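Local structure of putative nuclease YbcO (3G27) at residues 15-20 against 74-79. The protein is a prophage-encoded, zinc-binding protein that is probably a nuclease. Numbering follows the deposited sequence.
Sequences VRIPGV and KECALE. With CA (calcium ion), chain C.
Cys76 turns its side chain from helix 70-90 onto the irregular loop 15-20, where Val15 and Ile17 receive it. Both aliphatic chains converge on its beta carbon: Cys76 CB lies 3.8 Å from Val15 CG1 and equally 3.8 Å from Ile17 CG1. Setting SG anti to its own carbonyl carbon (chi1 -66°) leaves the sulfur beside Ile17, 4.0 Å from CG1 of that residue. Val15 places CG1 anti to its backbone N (chi1 175°), which brings this methyl close to Cys76 O as well. The same CG1 lies 4.1 Å from the backbone N of Ala77. No direct hydrogen bond joins the two segments. A water lies 2.7 Å from Val15 O, well placed to donate to it; Glu79 OE2, 3.3 Å from the same water, is a weak alternative or additional acceptor.

Val15 also packs on Cys57 and Ile61 of helix 55-61 and on Thr51 and Ala53 of strand 50-53, close to the zinc ion held by Cys13, Cys21, Cys54 and Cys57. At the far end of the loop, Gly19 O binds a calcium ion at 2.4 Å, with Cys21 O and three waters as further ligands. Cys76 is not among the zinc ligands. Across this contact it meets Val15 and Ile17 through apolar packing, so that the buried join between the zinc-site loop and the long helix rests on van der Waals contact, and any polar link through the water is weak on the Glu79 side.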
ATOM      1  N   VAL A  15      -6.177  -9.244   2.498  1.00 31.31           N
ATOM      2  CA  VAL A  15      -5.036  -9.629   1.634  1.00 31.58           C
ATOM      3  C   VAL A  15      -5.553 -10.597   0.570  1.00 32.35           C
ATOM      4  O   VAL A  15      -5.346 -10.402  -0.623  1.00 33.07           O
ATOM      5  CB  VAL A  15      -3.894 -10.319   2.427  1.00 31.05           C
ATOM      6  CG1 VAL A  15      -2.811 -10.799   1.485  1.00 31.16           C
ATOM      7  CG2 VAL A  15      -3.304  -9.405   3.472  1.00 30.33           C
ATOM      8  N   ARG A  16      -6.215 -11.656   1.024  0.50 32.30           N
ATOM      9  CA  ARG A  16      -6.917 -12.592   0.145  0.50 32.95           C
ATOM     10  C   ARG A  16      -6.088 -13.146  -1.018  0.50 32.78           C
ATOM     11  O   ARG A  16      -6.529 -13.094  -2.170  0.50 32.80           O
ATOM     12  CB  ARG A  16      -8.187 -11.931  -0.404  0.50 33.18           C
ATOM     13  CG  ARG A  16      -8.859 -10.971   0.584  0.50 34.96           C
ATOM     14  CD  ARG A  16     -10.327 -10.762   0.245  0.50 38.41           C
ATOM     15  NE  ARG A  16     -10.851  -9.484   0.722  0.50 40.82           N
ATOM     16  CZ  ARG A  16     -11.017  -8.423  -0.056  0.50 43.31           C
ATOM     17  NH1 ARG A  16     -11.510  -7.298   0.446  0.50 44.79           N
ATOM     18  NH2 ARG A  16     -10.692  -8.491  -1.343  0.50 44.83           N
ATOM     19  N   ILE A  17      -4.910 -13.699  -0.724  1.00 32.48           N
ATOM     20  CA  ILE A  17      -4.121 -14.371  -1.745  1.00 31.95           C
ATOM     21  C   ILE A  17      -4.892 -15.633  -2.135  1.00 31.07           C
ATOM     22  O   ILE A  17      -5.223 -16.473  -1.273  1.00 31.87           O
ATOM     23  CB  ILE A  17      -2.705 -14.751  -1.268  1.00 31.85           C
ATOM     24  CG1 ILE A  17      -1.916 -13.501  -0.889  1.00 32.96           C
ATOM     25  CG2 ILE A  17      -1.994 -15.525  -2.372  1.00 31.53           C
ATOM     26  CD1 ILE A  17      -0.640 -13.745  -0.132  1.00 30.28           C
ATOM     27  N   PRO A  18      -5.204 -15.782  -3.422  1.00 30.42           N
ATOM     28  CA  PRO A  18      -5.950 -16.973  -3.785  1.00 30.14           C
ATOM     29  C   PRO A  18      -5.274 -18.262  -3.347  1.00 29.70           C
ATOM     30  O   PRO A  18      -4.068 -18.378  -3.427  1.00 29.27           O
ATOM     31  CB  PRO A  18      -6.014 -16.888  -5.312  1.00 30.51           C
ATOM     32  CG  PRO A  18      -5.943 -15.411  -5.597  1.00 29.83           C
ATOM     33  CD  PRO A  18      -5.009 -14.881  -4.582  1.00 30.29           C
ATOM     34  N   GLY A  19      -6.071 -19.217  -2.875  1.00 29.06           N
ATOM     35  CA  GLY A  19      -5.562 -20.512  -2.458  1.00 28.83           C
ATOM     36  C   GLY A  19      -5.054 -20.426  -1.043  1.00 28.75           C
ATOM     37  O   GLY A  19      -5.569 -21.098  -0.136  1.00 28.83           O
ATOM     38  N   VAL A  20      -4.067 -19.561  -0.862  1.00 28.56           N
ATOM     39  CA  VAL A  20      -3.448 -19.327   0.433  1.00 28.78           C
ATOM     40  C   VAL A  20      -4.445 -18.858   1.519  1.00 28.84           C
ATOM     41  O   VAL A  20      -4.438 -19.354   2.656  1.00 30.41           O
ATOM     42  CB  VAL A  20      -2.230 -18.309   0.287  1.00 28.77           C
ATOM     43  CG1 VAL A  20      -1.715 -17.915   1.636  1.00 26.85           C
ATOM     44  CG2 VAL A  20      -1.129 -18.873  -0.597  1.00 26.36           C
ATOM     45  N   LYS A  74       3.491  -9.424  -2.132  1.00 29.63           N
ATOM     46  CA  LYS A  74       3.697  -8.031  -1.719  1.00 29.79           C
ATOM     47  C   LYS A  74       2.593  -7.171  -2.240  1.00 29.95           C
ATOM     48  O   LYS A  74       2.032  -6.366  -1.528  1.00 30.15           O
ATOM     49  CB  LYS A  74       5.033  -7.452  -2.215  1.00 29.47           C
ATOM     50  N   GLU A  75       2.314  -7.316  -3.515  1.00 30.82           N
ATOM     51  CA  GLU A  75       1.188  -6.644  -4.102  1.00 31.15           C
ATOM     52  C   GLU A  75      -0.113  -6.849  -3.304  1.00 30.58           C
ATOM     53  O   GLU A  75      -0.776  -5.883  -2.938  1.00 29.43           O
ATOM     54  CB  GLU A  75       1.036  -7.146  -5.505  1.00 31.84           C
ATOM     55  CG  GLU A  75      -0.186  -6.686  -6.140  1.00 34.97           C
ATOM     56  CD  GLU A  75      -0.125  -6.775  -7.628  1.00 38.15           C
ATOM     57  OE1 GLU A  75       0.756  -7.488  -8.199  1.00 41.78           O
ATOM     58  OE2 GLU A  75      -0.979  -6.094  -8.218  1.00 42.04           O
ATOM     59  N   CYS A  76      -0.448  -8.100  -2.995  1.00 30.40           N
ATOM     60  CA  CYS A  76      -1.648  -8.396  -2.197  1.00 29.70           C
ATOM     61  C   CYS A  76      -1.610  -7.806  -0.795  1.00 29.16           C
ATOM     62  O   CYS A  76      -2.605  -7.302  -0.305  1.00 28.17           O
ATOM     63  CB  CYS A  76      -1.835  -9.905  -2.102  1.00 30.32           C
ATOM     64  SG  CYS A  76      -2.200 -10.637  -3.728  1.00 32.84           S
ATOM     65  N   ALA A  77      -0.447  -7.852  -0.158  1.00 29.29           N
ATOM     66  CA  ALA A  77      -0.260  -7.303   1.195  1.00 29.31           C
ATOM     67  C   ALA A  77      -0.611  -5.795   1.236  1.00 29.68           C
ATOM     68  O   ALA A  77      -1.335  -5.298   2.131  1.00 30.21           O
ATOM     69  CB  ALA A  77       1.201  -7.528   1.632  1.00 28.84           C
ATOM     70  N   LEU A  78      -0.070  -5.078   0.256  1.00 29.29           N
ATOM     71  CA  LEU A  78      -0.143  -3.628   0.219  1.00 29.19           C
ATOM     72  C   LEU A  78      -1.534  -3.183  -0.211  1.00 29.14           C
ATOM     73  O   LEU A  78      -2.099  -2.229   0.350  1.00 29.11           O
ATOM     74  CB  LEU A  78       0.948  -3.099  -0.702  1.00 28.68           C
ATOM     75  CG  LEU A  78       2.395  -3.066  -0.173  1.00 27.21           C
ATOM     76  CD1 LEU A  78       3.343  -2.695  -1.276  1.00 22.83           C
ATOM     77  CD2 LEU A  78       2.507  -2.075   0.956  1.00 26.82           C
ATOM     78  N   GLU A  79      -2.104  -3.906  -1.175  1.00 30.07           N
ATOM     79  CA  GLU A  79      -3.534  -3.777  -1.523  1.00 30.81           C
ATOM     80  C   GLU A  79      -4.417  -3.978  -0.283  1.00 29.61           C
ATOM     81  O   GLU A  79      -5.369  -3.233  -0.074  1.00 28.90           O
ATOM     82  CB  GLU A  79      -3.917  -4.801  -2.587  1.00 32.08           C
ATOM     83  CG  GLU A  79      -4.718  -4.273  -3.739  1.00 37.06           C
ATOM     84  CD  GLU A  79      -4.536  -5.142  -4.980  1.00 42.90           C
ATOM     85  OE1 GLU A  79      -4.444  -4.580  -6.100  1.00 47.74           O
ATOM     86  OE2 GLU A  79      -4.458  -6.384  -4.826  1.00 47.39           O
TER
HETATM   87 CA    CA C  98      -7.401 -21.779   1.256  1.00 38.85          CA
HETATM   88  O   HOH W   1      -5.258  -8.150  -2.141  1.00 41.77           O
HETATM   89  O   HOH W   2      -5.845 -21.520   3.291  1.00 30.91           O
HETATM   90  O   HOH W   3      -9.587 -21.578   2.149  1.00 26.03           O
HETATM   91  O   HOH W   4      -8.534 -20.255  -0.551  1.00 29.39           O